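Phytase (Debaryomyces castellii, PDB 2GFI) probably catalyses removal of phosphate from inositol hexakisphosphate (phytate) at the 3-position, as a member of the histidine acid phosphatase family. Local coordinates at residues Thr162-Gln170 / Asn450-Ser458; Thr308-Leu316 / Ser438-Tyr446. All blocks are in the same frame, centred on the assembly; numbering follows the deposited sequence.

Overall arrangement
The two contacts tie the C-terminal region of the chain to the alpha/beta histidine phosphatase fold, with their centres about 19 Å apart. Contact 1 joins the turn between strand 158-163 and helix 166-180 to the last nine residues, and contact 2 sets 438-446 against helix 302-318, so along the chain contact 2 is nested inside the loop closed by contact 1. The mixed sheet links them: strand 158-163 pairs in parallel with 326-331, the strand that follows helix 302-318. They also touch directly, Tyr-451 OH lying 2.6 Å from Asp-445 OD1 in a probable hydrogen bond. The tail thus runs from the glycosylated helix towards the predicted active site.

Contact 1. Residues Thr162-Gln170 / Asn450-Ser458; sequences TSNSGRVYQ and NYTASLINS
Asn-164 and Gly-166 bracket Ile-456 through its own N and O: Ile-456 N donates to Asn-164 O (2.9 Å), and Gly-166 N donates to Ile-456 O (2.7 Å). The two bonds, either side of Ser-165 in sequence, make a single beta bridge between Ser-165 and Ile-456 that docks the C-terminal tail onto the strand-to-helix turn of the alpha/beta phosphatase fold, with Ser-165 as N-cap of helix 166-180. The Asn-164 amide adds an almost perfectly straight bond, ND2 to Ser-454 O (2.9 Å, 179° at the hydrogen). With chi1 at 64°, its CG sits between backbone N and carbonyl carbon, which aims ND2 at the tail, while CB packs on the Ala-453 methyl; OD1 accepts from Glu-196 N, so both ends hold the group's rotation. Leu-455 crosses Tyr-169 at about a right angle, its CD1 3.5 Å from Tyr-169 CD2 and its CD2 against the tyrosine's CB and CG. Ser-458 reaches the predicted active site: its O accepts from Ser-165 OG, which stands above the carbonyl plane, and is hydrogen-bonded to His-332. Arg-167, salt-bridged to Glu-119 and beside the predicted nucleophile His-70, presents one guanidinium face to the chain end, NH2 3.1 Å from Ser-458 C.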
loop_
_atom_site.group_PDB
_atom_site.type_symbol
_atom_site.label_atom_id
_atom_site.label_comp_id
_atom_site.label_asym_id
_atom_site.label_seq_id
_atom_site.Cartn_x
_atom_site.Cartn_y
_atom_site.Cartn_z
ATOM N N THR A 162 29.514 -12.231 17.865
ATOM C CA THR A 162 28.320 -12.093 18.638
ATOM C C THR A 162 28.655 -12.114 20.120
ATOM O O THR A 162 29.638 -12.726 20.508
ATOM C CB THR A 162 27.344 -13.238 18.296
ATOM O OG1 THR A 162 26.202 -13.115 19.147
ATOM C CG2 THR A 162 27.921 -14.562 18.657
ATOM N N SER A 163 27.848 -11.444 20.944
ATOM C CA SER A 163 27.979 -11.603 22.386
ATOM C C SER A 163 27.338 -12.931 22.780
ATOM O O SER A 163 26.730 -13.607 21.958
ATOM C CB SER A 163 27.368 -10.422 23.163
ATOM O OG SER A 163 26.010 -10.685 23.475
ATOM N N ASN A 164 27.515 -13.337 24.029
ATOM C CA ASN A 164 27.104 -14.666 24.428
ATOM C C ASN A 164 25.684 -14.696 24.978
ATOM O O ASN A 164 25.210 -15.736 25.467
ATOM C CB ASN A 164 28.112 -15.261 25.416
ATOM C CG ASN A 164 28.175 -14.498 26.711
ATOM O OD1 ASN A 164 28.298 -13.273 26.732
ATOM N ND2 ASN A 164 28.109 -15.221 27.806
ATOM N N SER A 165 25.003 -13.557 24.905
ATOM C CA SER A 165 23.569 -13.538 25.156
ATOM C C SER A 165 22.865 -14.504 24.199
ATOM O O SER A 165 23.159 -14.513 23.019
ATOM C CB SER A 165 23.044 -12.149 24.941
ATOM O OG SER A 165 21.653 -12.208 24.737
ATOM N N GLY A 166 21.964 -15.338 24.713
ATOM C CA GLY A 166 21.308 -16.357 23.905
ATOM C C GLY A 166 20.594 -15.781 22.675
ATOM O O GLY A 166 20.800 -16.251 21.540
ATOM N N ARG A 167 19.742 -14.786 22.909
ATOM C CA ARG A 167 18.970 -14.145 21.850
ATOM C C ARG A 167 19.916 -13.505 20.808
ATOM O O ARG A 167 19.644 -13.577 19.632
ATOM C CB ARG A 167 17.959 -13.111 22.435
ATOM C CG ARG A 167 18.604 -11.995 23.204
ATOM C CD ARG A 167 17.724 -10.776 23.560
ATOM N NE ARG A 167 17.209 -11.068 24.850
ATOM C CZ ARG A 167 17.328 -10.363 25.953
ATOM N NH1 ARG A 167 17.899 -9.181 26.015
ATOM N NH2 ARG A 167 16.781 -10.868 27.019
ATOM N N VAL A 168 21.017 -12.888 21.258
ATOM C CA VAL A 168 21.970 -12.222 20.378
ATOM C C VAL A 168 22.669 -13.277 19.511
ATOM O O VAL A 168 22.820 -13.142 18.273
ATOM C CB VAL A 168 23.028 -11.461 21.186
ATOM C CG1 VAL A 168 24.152 -11.016 20.319
ATOM C CG2 VAL A 168 22.431 -10.232 21.894
ATOM N N TYR A 169 23.088 -14.337 20.182
ATOM C CA TYR A 169 23.813 -15.382 19.553
ATOM C C TYR A 169 22.925 -16.037 18.505
ATOM O O TYR A 169 23.377 -16.361 17.396
ATOM C CB TYR A 169 24.274 -16.427 20.578
ATOM C CG TYR A 169 24.811 -17.653 19.886
ATOM C CD1 TYR A 169 26.125 -17.693 19.391
ATOM C CD2 TYR A 169 24.000 -18.751 19.680
ATOM C CE1 TYR A 169 26.614 -18.823 18.720
ATOM C CE2 TYR A 169 24.466 -19.849 19.016
ATOM C CZ TYR A 169 25.768 -19.882 18.557
ATOM O OH TYR A 169 26.178 -21.014 17.921
ATOM N N GLN A 170 21.667 -16.244 18.867
ATOM C CA GLN A 170 20.739 -16.902 17.960
ATOM C C GLN A 170 20.479 -16.016 16.744
ATOM O O GLN A 170 20.464 -16.479 15.629
ATOM C CB GLN A 170 19.437 -17.292 18.669
ATOM C CG GLN A 170 18.562 -18.134 17.795
ATOM C CD GLN A 170 17.460 -18.794 18.567
ATOM O OE1 GLN A 170 16.756 -18.125 19.319
ATOM N NE2 GLN A 170 17.280 -20.113 18.363
ATOM N N ASN A 450 40.515 -18.108 21.272
ATOM C CA ASN A 450 39.290 -18.864 21.188
ATOM C C ASN A 450 38.179 -18.041 21.869
ATOM O O ASN A 450 38.100 -17.968 23.106
ATOM C CB ASN A 450 39.505 -20.225 21.865
ATOM C CG ASN A 450 38.313 -21.154 21.727
ATOM O OD1 ASN A 450 37.465 -20.967 20.839
ATOM N ND2 ASN A 450 38.232 -22.168 22.612
ATOM N N TYR A 451 37.351 -17.373 21.064
ATOM C CA TYR A 451 36.194 -16.676 21.618
ATOM C C TYR A 451 35.022 -17.621 21.657
ATOM O O TYR A 451 34.327 -17.801 20.669
ATOM C CB TYR A 451 35.862 -15.421 20.831
ATOM C CG TYR A 451 36.901 -14.360 20.981
ATOM C CD1 TYR A 451 37.005 -13.617 22.165
ATOM C CD2 TYR A 451 37.800 -14.112 19.960
ATOM C CE1 TYR A 451 37.972 -12.637 22.305
ATOM C CE2 TYR A 451 38.764 -13.148 20.094
ATOM C CZ TYR A 451 38.853 -12.409 21.258
ATOM O OH TYR A 451 39.832 -11.430 21.363
ATOM N N THR A 452 34.815 -18.246 22.810
ATOM C CA THR A 452 33.821 -19.291 22.883
ATOM C C THR A 452 32.980 -19.323 24.163
ATOM O O THR A 452 32.575 -20.397 24.625
ATOM C CB THR A 452 34.446 -20.642 22.573
ATOM O OG1 THR A 452 33.387 -21.598 22.379
ATOM C CG2 THR A 452 35.277 -21.191 23.782
ATOM N N ALA A 453 32.673 -18.151 24.703
ATOM C CA ALA A 453 31.874 -18.062 25.927
ATOM C C ALA A 453 30.609 -18.882 25.823
ATOM O O ALA A 453 30.043 -19.042 24.738
ATOM C CB ALA A 453 31.538 -16.645 26.229
ATOM N N SER A 454 30.156 -19.381 26.961
ATOM C CA SER A 454 28.939 -20.146 27.015
ATOM C C SER A 454 27.726 -19.198 27.040
ATOM O O SER A 454 27.793 -18.101 27.596
ATOM C CB SER A 454 28.973 -21.063 28.253
ATOM O OG SER A 454 28.422 -20.395 29.375
ATOM N N LEU A 455 26.616 -19.623 26.440
ATOM C CA LEU A 455 25.448 -18.750 26.287
ATOM C C LEU A 455 24.749 -18.456 27.599
ATOM O O LEU A 455 24.501 -19.374 28.389
ATOM C CB LEU A 455 24.457 -19.326 25.263
ATOM C CG LEU A 455 25.080 -19.555 23.867
ATOM C CD1 LEU A 455 24.073 -20.135 22.897
ATOM C CD2 LEU A 455 25.827 -18.310 23.284
ATOM N N ILE A 456 24.431 -17.184 27.828
ATOM C CA ILE A 456 23.543 -16.802 28.927
ATOM C C ILE A 456 22.105 -16.419 28.498
ATOM O O ILE A 456 21.857 -15.893 27.401
ATOM C CB ILE A 456 24.164 -15.677 29.766
ATOM C CG1 ILE A 456 24.406 -14.436 28.869
ATOM C CG2 ILE A 456 25.427 -16.232 30.526
ATOM C CD1 ILE A 456 25.058 -13.282 29.545
ATOM N N ASN A 457 21.176 -16.676 29.413
ATOM C CA ASN A 457 19.745 -16.445 29.215
ATOM C C ASN A 457 19.364 -15.006 29.564
ATOM O O ASN A 457 18.599 -14.785 30.482
ATOM C CB ASN A 457 18.984 -17.449 30.085
ATOM C CG ASN A 457 17.595 -17.751 29.576
ATOM O OD1 ASN A 457 16.686 -18.057 30.368
ATOM N ND2 ASN A 457 17.415 -17.703 28.265
ATOM N N SER A 458 19.918 -14.028 28.846
ATOM C CA SER A 458 19.644 -12.597 29.098
ATOM C C SER A 458 19.705 -11.695 27.842
ATOM O O SER A 458 20.760 -11.204 27.413
ATOM C CB SER A 458 20.537 -12.039 30.207
ATOM O OG SER A 458 21.885 -12.004 29.787
#

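Contact 2. Residues Thr308-Leu316 / Ser438-Tyr446; sequences TLLNASLEL and SAVTFYWDY. With NAG (2-acetamido-2-deoxy-beta-D-glucopyranose), chain C.
Val-440 packs on Ala-312, the two CB atoms 3.6 Å apart, and around this pair Tyr-443 and Trp-444 close over helix 302-318. The Ala-312 methyl also lies at the edge of the Tyr-443 ring, near its plane, 4.1 Å from CE2 of that ring. Leu-316, one helical turn on, divides its two methyls between the aromatic residues: CD1 sits over a face of Tyr-443 in a CH-pi contact, 4.0 Å from the ring centroid and 18° off its normal, while CD2 comes within 3.5 Å of Trp-444 CZ2. The opposite face of the tyrosine is covered by Phe-442 CE1, and its hydroxyl is hydrogen-bonded to Ser-329. The helix flanks the central sheet of the histidine phosphatase fold, Leu-316 and Tyr-443 also touching strand 59-69, so that Tyr-443 carries 438-446 onto both the helix and the sheet. Glu-315 can be followed along its length over the indole, starting with CB, 3.6 Å from Trp-444 CZ2. The extended chain then carries CD towards Trp-444 CH2, and OE1 ends over the ring face, 3.6 Å from that CH2. Carboxylate and ring planes are 12° apart. The other indole face carries Tyr-443 CB. In the ring plane, Trp-444 CH2 points at Ala-312 O, 3.5 Å away, a carbonyl already taken by Leu-316 N in the helix. Replacing this tryptophan with an alanine would probably leave Leu-316 CD2 and the Glu-315 chain without their neighbour and open a gap beside Ala-312. No direct hydrogen bond joins the two segments; instead a water donates to Thr-308 O and accepts from Val-440 N. Close by, Asn-311 ND2 is bonded covalently to C1 of the N-linked NAG.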
loop_
_atom_site.group_PDB
_atom_site.type_symbol
_atom_site.label_atom_id
_atom_site.label_comp_id
_atom_site.label_asym_id
_atom_site.label_seq_id
_atom_site.Cartn_x
_atom_site.Cartn_y
_atom_site.Cartn_z
ATOM N N THR A 308 35.050 2.599 21.840
ATOM C CA THR A 308 35.805 1.374 21.680
ATOM C C THR A 308 35.451 0.722 20.368
ATOM O O THR A 308 36.364 0.406 19.570
ATOM C CB THR A 308 35.658 0.388 22.885
ATOM O OG1 THR A 308 34.283 0.037 23.064
ATOM C CG2 THR A 308 36.022 1.068 24.183
ATOM N N LEU A 309 34.145 0.549 20.115
ATOM C CA LEU A 309 33.685 0.012 18.823
ATOM C C LEU A 309 33.871 0.993 17.694
ATOM O O LEU A 309 34.081 0.578 16.584
ATOM C CB LEU A 309 32.228 -0.494 18.862
ATOM C CG LEU A 309 31.965 -1.752 19.700
ATOM C CD1 LEU A 309 30.476 -2.097 19.731
ATOM C CD2 LEU A 309 32.820 -2.956 19.234
ATOM N N LEU A 310 33.794 2.296 17.963
ATOM C CA LEU A 310 34.026 3.283 16.897
ATOM C C LEU A 310 35.463 3.213 16.389
ATOM O O LEU A 310 35.685 3.195 15.172
ATOM C CB LEU A 310 33.663 4.689 17.351
ATOM C CG LEU A 310 33.687 5.775 16.274
ATOM C CD1 LEU A 310 32.659 5.449 15.237
ATOM C CD2 LEU A 310 33.470 7.147 16.887
ATOM N N ASN A 311 36.424 3.135 17.328
ATOM C CA ASN A 311 37.869 2.937 17.012
ATOM C C ASN A 311 38.156 1.661 16.240
ATOM O O ASN A 311 38.856 1.684 15.224
ATOM C CB ASN A 311 38.695 2.896 18.299
ATOM C CG ASN A 311 39.008 4.274 18.849
ATOM O OD1 ASN A 311 38.787 5.284 18.174
ATOM N ND2 ASN A 311 39.555 4.312 20.083
ATOM N N ALA A 312 37.599 0.558 16.718
ATOM C CA ALA A 312 37.781 -0.763 16.131
ATOM C C ALA A 312 37.274 -0.794 14.701
ATOM O O ALA A 312 37.988 -1.234 13.772
ATOM C CB ALA A 312 37.064 -1.822 16.972
ATOM N N SER A 313 36.046 -0.299 14.526
ATOM C CA SER A 313 35.444 -0.117 13.210
ATOM C C SER A 313 36.315 0.717 12.270
ATOM O O SER A 313 36.434 0.410 11.079
ATOM C CB SER A 313 34.043 0.514 13.349
ATOM O OG SER A 313 33.708 1.285 12.210
ATOM N N LEU A 314 36.894 1.789 12.808
ATOM C CA LEU A 314 37.791 2.645 12.027
ATOM C C LEU A 314 39.083 1.909 11.657
ATOM O O LEU A 314 39.520 2.002 10.510
ATOM C CB LEU A 314 38.087 3.963 12.758
ATOM C CG LEU A 314 39.096 4.861 12.022
ATOM C CD1 LEU A 314 38.492 5.411 10.752
ATOM C CD2 LEU A 314 39.622 5.975 12.920
ATOM N N GLU A 315 39.672 1.169 12.604
ATOM C CA GLU A 315 40.809 0.296 12.306
ATOM C C GLU A 315 40.463 -0.643 11.158
ATOM O O GLU A 315 41.274 -0.836 10.257
ATOM C CB GLU A 315 41.258 -0.532 13.524
ATOM C CG GLU A 315 41.861 0.297 14.634
ATOM C CD GLU A 315 42.386 -0.557 15.781
ATOM O OE1 GLU A 315 42.928 -1.674 15.498
ATOM O OE2 GLU A 315 42.272 -0.117 16.963
ATOM N N LEU A 316 39.259 -1.208 11.169
ATOM C CA LEU A 316 38.845 -2.069 10.061
ATOM C C LEU A 316 38.762 -1.335 8.730
ATOM O O LEU A 316 39.152 -1.879 7.705
ATOM C CB LEU A 316 37.522 -2.785 10.366
ATOM C CG LEU A 316 37.539 -3.824 11.506
ATOM C CD1 LEU A 316 36.142 -4.238 11.897
ATOM C CD2 LEU A 316 38.315 -5.027 11.043
ATOM N N SER A 438 42.241 -3.075 26.773
ATOM C CA SER A 438 42.094 -1.634 26.671
ATOM C C SER A 438 41.464 -1.261 25.335
ATOM O O SER A 438 40.995 -0.138 25.145
ATOM C CB SER A 438 43.450 -0.933 26.819
ATOM O OG SER A 438 44.289 -1.257 25.728
ATOM N N ALA A 439 41.465 -2.222 24.416
ATOM C CA ALA A 439 40.979 -2.006 23.072
ATOM C C ALA A 439 40.378 -3.303 22.555
ATOM O O ALA A 439 40.596 -4.378 23.135
ATOM C CB ALA A 439 42.132 -1.519 22.162
ATOM N N VAL A 440 39.585 -3.184 21.482
ATOM C CA VAL A 440 39.066 -4.336 20.758
ATOM C C VAL A 440 40.219 -4.943 19.972
ATOM O O VAL A 440 40.961 -4.228 19.269
ATOM C CB VAL A 440 37.902 -3.945 19.764
ATOM C CG1 VAL A 440 37.617 -5.077 18.723
ATOM C CG2 VAL A 440 36.644 -3.537 20.512
ATOM N N THR A 441 40.350 -6.258 20.103
ATOM C CA THR A 441 41.244 -7.040 19.280
ATOM C C THR A 441 40.517 -8.212 18.647
ATOM O O THR A 441 41.073 -8.857 17.761
ATOM C CB THR A 441 42.488 -7.562 20.099
ATOM O OG1 THR A 441 42.062 -8.430 21.163
ATOM C CG2 THR A 441 43.233 -6.386 20.811
ATOM N N PHE A 442 39.289 -8.511 19.093
ATOM C CA PHE A 442 38.620 -9.750 18.650
ATOM C C PHE A 442 38.428 -9.835 17.124
ATOM O O PHE A 442 38.390 -10.928 16.591
ATOM C CB PHE A 442 37.322 -10.066 19.452
ATOM C CG PHE A 442 36.219 -9.043 19.284
ATOM C CD1 PHE A 442 35.454 -9.005 18.119
ATOM C CD2 PHE A 442 35.975 -8.098 20.281
ATOM C CE1 PHE A 442 34.454 -8.054 17.959
ATOM C CE2 PHE A 442 34.975 -7.119 20.130
ATOM C CZ PHE A 442 34.211 -7.106 18.949
ATOM N N TYR A 443 38.309 -8.702 16.416
ATOM C CA TYR A 443 38.195 -8.760 14.937
ATOM C C TYR A 443 39.484 -9.264 14.264
ATOM O O TYR A 443 39.442 -9.764 13.126
ATOM C CB TYR A 443 37.752 -7.427 14.283
ATOM C CG TYR A 443 36.394 -6.890 14.714
ATOM C CD1 TYR A 443 35.216 -7.551 14.370
ATOM C CD2 TYR A 443 36.294 -5.709 15.458
ATOM C CE1 TYR A 443 33.982 -7.062 14.761
ATOM C CE2 TYR A 443 35.054 -5.214 15.867
ATOM C CZ TYR A 443 33.909 -5.900 15.513
ATOM O OH TYR A 443 32.685 -5.438 15.913
ATOM N N TRP A 444 40.617 -9.137 14.963
ATOM C CA TRP A 444 41.909 -9.543 14.412
ATOM C C TRP A 444 42.520 -10.811 15.029
ATOM O O TRP A 444 43.175 -11.602 14.341
ATOM C CB TRP A 444 42.887 -8.366 14.489
ATOM C CG TRP A 444 42.322 -7.184 13.786
ATOM C CD1 TRP A 444 42.357 -6.927 12.437
ATOM C CD2 TRP A 444 41.596 -6.109 14.381
ATOM N NE1 TRP A 444 41.703 -5.742 12.162
ATOM C CE2 TRP A 444 41.223 -5.220 13.338
ATOM C CE3 TRP A 444 41.225 -5.796 15.691
ATOM C CZ2 TRP A 444 40.488 -4.053 13.572
ATOM C CZ3 TRP A 444 40.502 -4.648 15.915
ATOM C CH2 TRP A 444 40.139 -3.784 14.856
ATOM N N ASP A 445 42.298 -11.033 16.311
ATOM C CA ASP A 445 42.949 -12.150 16.969
ATOM C C ASP A 445 42.025 -13.321 17.204
ATOM O O ASP A 445 42.349 -14.202 18.000
ATOM C CB ASP A 445 43.557 -11.688 18.294
ATOM C CG ASP A 445 42.509 -11.267 19.325
ATOM O OD1 ASP A 445 41.286 -11.557 19.157
ATOM O OD2 ASP A 445 42.834 -10.646 20.354
ATOM N N TYR A 446 40.866 -13.325 16.539
ATOM C CA TYR A 446 39.849 -14.368 16.748
ATOM C C TYR A 446 40.270 -15.741 16.189
ATOM O O TYR A 446 39.692 -16.789 16.548
ATOM C CB TYR A 446 38.482 -13.954 16.173
ATOM C CG TYR A 446 38.416 -13.962 14.655
ATOM C CD1 TYR A 446 38.085 -15.121 13.943
ATOM C CD2 TYR A 446 38.688 -12.807 13.935
ATOM C CE1 TYR A 446 38.034 -15.113 12.551
ATOM C CE2 TYR A 446 38.628 -12.785 12.558
ATOM C CZ TYR A 446 38.320 -13.926 11.869
ATOM O OH TYR A 446 38.314 -13.850 10.486
HETATM C C1 NAG C . 40.258 5.527 20.461
HETATM C C2 NAG C . 40.501 5.397 21.983
HETATM C C3 NAG C . 41.466 6.477 22.523
HETATM C C4 NAG C . 42.757 6.536 21.684
HETATM C C5 NAG C . 42.301 6.735 20.227
HETATM C C6 NAG C . 43.437 6.834 19.230
HETATM C C7 NAG C . 38.684 4.300 23.279
HETATM C C8 NAG C . 37.668 4.572 24.355
HETATM N N2 NAG C . 39.240 5.394 22.727
HETATM O O3 NAG C . 41.728 6.206 23.875
HETATM O O4 NAG C . 43.733 7.501 22.128
HETATM O O5 NAG C . 41.497 5.637 19.805
HETATM O O6 NAG C . 42.820 6.857 17.968
HETATM O O7 NAG C . 38.938 3.127 22.964
HETATM O O HOH W 1 38.982 -0.394 20.479
#